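Local coordinates for protein A6 homolog (Fowlpox virus, PDB 6BR8) that binds phospholipids and, as the full-length protein, is probably essential for the transition from immature to mature virion, at residues K210-T213 / T214-I218; T154-R157 / L158-F162. All blocks are in the same frame, centred on the assembly; numbering follows the deposited sequence.

Contact 1 (K210-T213 / T214-I218)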
ATOM      1  N   LYS A 210       3.637   9.864 -18.973  1.00 45.68           N
ATOM      2  CA  LYS A 210       4.887   9.885 -19.713  1.00 47.76           C
ATOM      3  C   LYS A 210       5.608   8.553 -19.648  1.00 47.25           C
ATOM      4  O   LYS A 210       6.300   8.186 -20.591  1.00 50.56           O
ATOM      5  CB  LYS A 210       5.824  10.960 -19.194  1.00 48.03           C
ATOM      6  CG  LYS A 210       5.691  12.266 -19.907  1.00 60.63           C
ATOM      7  CD  LYS A 210       6.915  13.133 -19.707  1.00 61.90           C
ATOM      8  CE  LYS A 210       7.087  13.496 -18.260  1.00 76.16           C
ATOM      9  NZ  LYS A 210       8.529  13.576 -17.893  1.00 90.52           N
ATOM     10  N   HIS A 211       5.451   7.820 -18.540  1.00 43.40           N
ATOM     11  CA  HIS A 211       6.280   6.677 -18.193  1.00 41.06           C
ATOM     12  C   HIS A 211       5.468   5.410 -18.115  1.00 56.53           C
ATOM     13  O   HIS A 211       5.954   4.401 -17.587  1.00 55.22           O
ATOM     14  CB  HIS A 211       6.987   6.939 -16.862  1.00 39.46           C
ATOM     15  CG  HIS A 211       8.149   7.865 -17.005  1.00 50.91           C
ATOM     16  ND1 HIS A 211       8.293   9.005 -16.251  1.00 63.35           N
ATOM     17  CD2 HIS A 211       9.224   7.818 -17.823  1.00 57.23           C
ATOM     18  CE1 HIS A 211       9.414   9.615 -16.594  1.00 63.45           C
ATOM     19  NE2 HIS A 211      10.000   8.909 -17.544  1.00 59.39           N
ATOM     20  N   LYS A 212       4.233   5.450 -18.621  1.00 46.38           N
ATOM     21  CA  LYS A 212       3.346   4.313 -18.431  1.00 48.03           C
ATOM     22  C   LYS A 212       3.928   3.035 -19.032  1.00 43.30           C
ATOM     23  O   LYS A 212       3.851   1.969 -18.412  1.00 43.93           O
ATOM     24  CB  LYS A 212       1.973   4.607 -19.049  1.00 53.83           C
ATOM     25  CG  LYS A 212       0.891   3.700 -18.503  1.00 47.91           C
ATOM     26  CD  LYS A 212      -0.254   3.575 -19.487  1.00 50.43           C
ATOM     27  CE  LYS A 212      -1.437   2.878 -18.817  1.00 51.87           C
ATOM     28  NZ  LYS A 212      -2.629   2.935 -19.709  1.00 43.28           N
ATOM     29  N   THR A 213       4.500   3.107 -20.226  1.00 42.55           N
ATOM     30  CA  THR A 213       4.919   1.890 -20.920  1.00 42.38           C
ATOM     31  C   THR A 213       6.033   1.187 -20.142  1.00 47.08           C
ATOM     32  O   THR A 213       5.954  -0.011 -19.843  1.00 47.72           O
ATOM     33  CB  THR A 213       5.356   2.245 -22.344  1.00 51.45           C
ATOM     34  OG1 THR A 213       4.324   3.024 -22.968  1.00 52.66           O
ATOM     35  CG2 THR A 213       5.583   0.986 -23.207  1.00 64.66           C
ATOM     36  N   THR A 214       7.040   1.940 -19.726  1.00 47.89           N
ATOM     37  CA  THR A 214       8.023   1.398 -18.798  1.00 45.58           C
ATOM     38  C   THR A 214       7.376   0.803 -17.553  1.00 50.74           C
ATOM     39  O   THR A 214       7.712  -0.307 -17.138  1.00 48.36           O
ATOM     40  CB  THR A 214       8.999   2.489 -18.414  1.00 45.50           C
ATOM     41  OG1 THR A 214       9.653   2.925 -19.617  1.00 55.89           O
ATOM     42  CG2 THR A 214      10.017   1.928 -17.409  1.00 45.23           C
ATOM     43  N   LEU A 215       6.470   1.533 -16.902  1.00 53.95           N
ATOM     44  CA  LEU A 215       6.024   1.048 -15.599  1.00 58.05           C
ATOM     45  C   LEU A 215       5.270  -0.273 -15.740  1.00 46.92           C
ATOM     46  O   LEU A 215       5.491  -1.222 -14.984  1.00 50.51           O
ATOM     47  CB  LEU A 215       5.150   2.090 -14.907  1.00 50.83           C
ATOM     48  CG  LEU A 215       4.624   1.512 -13.596  1.00 43.31           C
ATOM     49  CD1 LEU A 215       5.744   1.315 -12.614  1.00 40.82           C
ATOM     50  CD2 LEU A 215       3.548   2.441 -13.055  1.00 57.22           C
ATOM     51  N   ILE A 216       4.343  -0.331 -16.693  1.00 50.45           N
ATOM     52  CA  ILE A 216       3.602  -1.561 -16.943  1.00 46.25           C
ATOM     53  C   ILE A 216       4.565  -2.682 -17.302  1.00 56.66           C
ATOM     54  O   ILE A 216       4.493  -3.789 -16.752  1.00 51.74           O
ATOM     55  CB  ILE A 216       2.580  -1.332 -18.062  1.00 44.58           C
ATOM     56  CG1 ILE A 216       1.559  -0.278 -17.626  1.00 54.18           C
ATOM     57  CG2 ILE A 216       1.945  -2.680 -18.528  1.00 44.04           C
ATOM     58  CD1 ILE A 216       0.596  -0.754 -16.577  1.00 54.74           C
ATOM     59  N   SER A 217       5.463  -2.418 -18.253  1.00 44.07           N
ATOM     60  CA  SER A 217       6.424  -3.430 -18.679  1.00 48.89           C
ATOM     61  C   SER A 217       7.177  -4.013 -17.497  1.00 55.39           C
ATOM     62  O   SER A 217       7.191  -5.228 -17.306  1.00 54.19           O
ATOM     63  CB  SER A 217       7.415  -2.831 -19.655  1.00 40.68           C
ATOM     64  OG  SER A 217       8.495  -3.717 -19.857  1.00 54.34           O
ATOM     65  N   ILE A 218       7.801  -3.149 -16.686  1.00 52.97           N
ATOM     66  CA  ILE A 218       8.540  -3.604 -15.513  1.00 56.12           C
ATOM     67  C   ILE A 218       7.669  -4.489 -14.639  1.00 63.59           C
ATOM     68  O   ILE A 218       8.047  -5.615 -14.298  1.00 61.71           O
ATOM     69  CB  ILE A 218       9.061  -2.401 -14.715  1.00 54.64           C
ATOM     70  CG1 ILE A 218      10.296  -1.805 -15.388  1.00 57.27           C
ATOM     71  CG2 ILE A 218       9.319  -2.802 -13.269  1.00 57.24           C
ATOM     72  CD1 ILE A 218      10.752  -0.535 -14.732  1.00 62.96           C
TER
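Lys212 and Ile216, one helical turn apart, run their side chains side by side in the same direction, and CG of Lys212 meets CG1 of Ile216 at 4.1 Å. With CG anti to the backbone N (chi1 -161°) and every bond beyond it extended, the lysine reaches past the shorter isoleucine. Its aliphatic part thus serves as a neighbour for a branched hydrocarbon, while NZ goes on to a salt bridge with Asp242. CG1 of Ile216 also presses on the backbone, 3.3 Å from Lys212 O. That carbonyl accepts an almost straight bond from Ile216 N, 2.9 Å long with an N-H...O angle of 176°. This is the first turn of helix 212-225, with His211 in the N-cap position where helix 197-210 has just ended. The carbonyl O of His211 takes Leu215 N at 3.0 Å, and Thr213 O takes Ser217 N at 2.9 Å. Serine suits position 217 because its short side chain carries a hydroxyl to a partner on helix 156-170. Farther out, Leu215 and Ile216 both rest on Phe241, apolar residues on the face turned to helix 237-249, whereas the side chain of His211 packs on helix 156-170.

Contact 2 (T154-R157 / L158-F162); sequences TNER and LHVLF
Asn155 turns its side chain back over the start of helix 156-170, where OD1 accepts from two backbone amides: Leu158 N at 3.3 Å, nearly straight at 169°, and Arg157 N at 3.1 Å, much more bent. Asn155 holds the N-cap position, and both of its capping bonds are weak. Asparagine suits the place because its amide is short: a chi1 of -165° swings it away from its own backbone N and back over the first turn, leaving ND2 to bond Glu151 of the preceding helix.

Main-chain bonds then carry the helix onward. Asn155 O receives His159 N, a bent bond of 3.1 Å; Glu156 O receives Val160 N at 3.0 Å, and Arg157 O receives Leu161 N at 2.8 Å.

Side-chain contacts fill in around these. The side chains of Asn155 and Leu158 cross at about a right angle, their CB atoms 3.8 Å apart. Glu156 and Val160 lie alongside one another, and a bend in the glutamate chain brings OE2 to 3.9 Å from Val160 CG2. Leu158 and Leu161 face helix 212-225, Leu158 also lying near a bound phosphatidylethanolamine.

Since OD1 supplies an acceptor to amides that have no preceding helical turn to pair with, and its partial negative charge meets the positive end of the helix dipole, the cap probably favours a helix start immediately after Asn155.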
ATOM      1  N   THR A 154      16.045  -4.001  -5.499  1.00 68.79           N
ATOM      2  CA  THR A 154      17.035  -4.640  -6.351  1.00 55.60           C
ATOM      3  C   THR A 154      16.748  -4.503  -7.847  1.00 66.62           C
ATOM      4  O   THR A 154      17.662  -4.702  -8.655  1.00 57.77           O
ATOM      5  CB  THR A 154      17.161  -6.140  -5.995  1.00 59.30           C
ATOM      6  OG1 THR A 154      16.002  -6.866  -6.433  1.00 62.63           O
ATOM      7  CG2 THR A 154      17.315  -6.342  -4.474  1.00 59.18           C
ATOM      8  N   ASN A 155      15.529  -4.173  -8.242  1.00 53.45           N
ATOM      9  CA  ASN A 155      15.210  -4.112  -9.659  1.00 51.70           C
ATOM     10  C   ASN A 155      15.847  -2.870 -10.286  1.00 51.04           C
ATOM     11  O   ASN A 155      15.612  -1.743  -9.846  1.00 51.13           O
ATOM     12  CB  ASN A 155      13.699  -4.116  -9.843  1.00 50.85           C
ATOM     13  CG  ASN A 155      13.288  -4.415 -11.244  1.00 65.15           C
ATOM     14  OD1 ASN A 155      13.763  -3.788 -12.178  1.00 59.88           O
ATOM     15  ND2 ASN A 155      12.417  -5.408 -11.409  1.00 59.65           N
ATOM     16  N   GLU A 156      16.675  -3.081 -11.302  1.00 64.33           N
ATOM     17  CA  GLU A 156      17.455  -2.013 -11.910  1.00 64.98           C
ATOM     18  C   GLU A 156      16.630  -1.138 -12.848  1.00 60.50           C
ATOM     19  O   GLU A 156      16.888   0.063 -12.957  1.00 54.03           O
ATOM     20  CB  GLU A 156      18.642  -2.604 -12.666  1.00 54.36           C
ATOM     21  CG  GLU A 156      19.542  -1.572 -13.319  1.00 80.29           C
ATOM     22  CD  GLU A 156      19.361  -1.517 -14.825  1.00103.39           C
ATOM     23  OE1 GLU A 156      18.522  -2.285 -15.349  1.00105.02           O
ATOM     24  OE2 GLU A 156      20.063  -0.715 -15.483  1.00113.71           O
ATOM     25  N   ARG A 157      15.653  -1.707 -13.549  1.00 60.42           N
ATOM     26  CA  ARG A 157      14.831  -0.862 -14.393  1.00 53.16           C
ATOM     27  C   ARG A 157      13.977   0.041 -13.533  1.00 55.53           C
ATOM     28  O   ARG A 157      13.811   1.223 -13.847  1.00 57.81           O
ATOM     29  CB  ARG A 157      13.980  -1.704 -15.333  1.00 73.81           C
ATOM     30  CG  ARG A 157      14.772  -2.528 -16.344  1.00 81.34           C
ATOM     31  CD  ARG A 157      13.845  -3.477 -17.068  1.00 82.72           C
ATOM     32  NE  ARG A 157      12.880  -2.765 -17.902  1.00 88.01           N
ATOM     33  CZ  ARG A 157      11.695  -3.251 -18.257  1.00 80.59           C
ATOM     34  NH1 ARG A 157      11.318  -4.448 -17.837  1.00 68.05           N
ATOM     35  NH2 ARG A 157      10.886  -2.540 -19.032  1.00 82.00           N
ATOM     36  N   LEU A 158      13.493  -0.489 -12.415  1.00 52.44           N
ATOM     37  CA  LEU A 158      12.748   0.309 -11.449  1.00 64.18           C
ATOM     38  C   LEU A 158      13.614   1.434 -10.886  1.00 60.57           C
ATOM     39  O   LEU A 158      13.147   2.562 -10.668  1.00 50.39           O
ATOM     40  CB  LEU A 158      12.260  -0.610 -10.332  1.00 63.42           C
ATOM     41  CG  LEU A 158      10.934  -0.341  -9.646  1.00 75.47           C
ATOM     42  CD1 LEU A 158       9.839  -0.270 -10.696  1.00 74.19           C
ATOM     43  CD2 LEU A 158      10.664  -1.461  -8.641  1.00 70.59           C
ATOM     44  N   HIS A 159      14.882   1.142 -10.634  1.00 56.28           N
ATOM     45  CA  HIS A 159      15.751   2.166 -10.072  1.00 64.06           C
ATOM     46  C   HIS A 159      15.988   3.268 -11.089  1.00 61.07           C
ATOM     47  O   HIS A 159      15.959   4.464 -10.758  1.00 54.85           O
ATOM     48  CB  HIS A 159      17.075   1.552  -9.634  1.00 61.84           C
ATOM     49  CG  HIS A 159      17.951   2.505  -8.899  1.00 77.98           C
ATOM     50  ND1 HIS A 159      19.284   2.680  -9.205  1.00 84.78           N
ATOM     51  CD2 HIS A 159      17.688   3.345  -7.873  1.00 75.30           C
ATOM     52  CE1 HIS A 159      19.805   3.584  -8.395  1.00 83.50           C
ATOM     53  NE2 HIS A 159      18.859   4.005  -7.577  1.00 75.76           N
ATOM     54  N   VAL A 160      16.193   2.873 -12.344  1.00 49.02           N
ATOM     55  CA  VAL A 160      16.329   3.842 -13.416  1.00 45.67           C
ATOM     56  C   VAL A 160      15.071   4.697 -13.515  1.00 57.69           C
ATOM     57  O   VAL A 160      15.139   5.934 -13.492  1.00 54.18           O
ATOM     58  CB  VAL A 160      16.654   3.123 -14.732  1.00 54.57           C
ATOM     59  CG1 VAL A 160      16.598   4.091 -15.884  1.00 47.21           C
ATOM     60  CG2 VAL A 160      18.044   2.487 -14.624  1.00 49.20           C
ATOM     61  N   LEU A 161      13.903   4.054 -13.567  1.00 47.07           N
ATOM     62  CA  LEU A 161      12.671   4.807 -13.721  1.00 48.58           C
ATOM     63  C   LEU A 161      12.469   5.765 -12.537  1.00 50.39           C
ATOM     64  O   LEU A 161      12.149   6.942 -12.727  1.00 49.15           O
ATOM     65  CB  LEU A 161      11.493   3.843 -13.885  1.00 49.86           C
ATOM     66  CG  LEU A 161      10.094   4.476 -13.750  1.00 57.00           C
ATOM     67  CD1 LEU A 161       9.922   5.497 -14.874  1.00 50.53           C
ATOM     68  CD2 LEU A 161       8.969   3.439 -13.731  1.00 60.08           C
ATOM     69  N   PHE A 162      12.693   5.285 -11.317  1.00 47.13           N
ATOM     70  CA  PHE A 162      12.611   6.134 -10.133  1.00 49.80           C
ATOM     71  C   PHE A 162      13.526   7.349 -10.257  1.00 58.84           C
ATOM     72  O   PHE A 162      13.122   8.470  -9.935  1.00 51.73           O
ATOM     73  CB  PHE A 162      12.953   5.305  -8.889  1.00 58.84           C
ATOM     74  CG  PHE A 162      12.961   6.087  -7.604  1.00 59.49           C
TER

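How the contacts relate
Contact 2 comes first along the chain, at the start of helix 156-170, and contact 1 follows at the start of helix 212-225; their centres are 12 Å apart, on the same side of the chain's centre. Each marks a place where one helix ends and the next begins almost at once. The two helix starts touch directly: Arg157 NH2 probably hydrogen-bonds Ser217 OG at 2.8 Å, CD1 of Ile218 packs 3.5 Å from Arg157 CB, and His211 CG lies 3.6 Å from Leu161 CD1. This mostly apolar seam joins two helices of the largely helical, lipid-binding C-terminal part of the protein, with bound phospholipids close to both contacts.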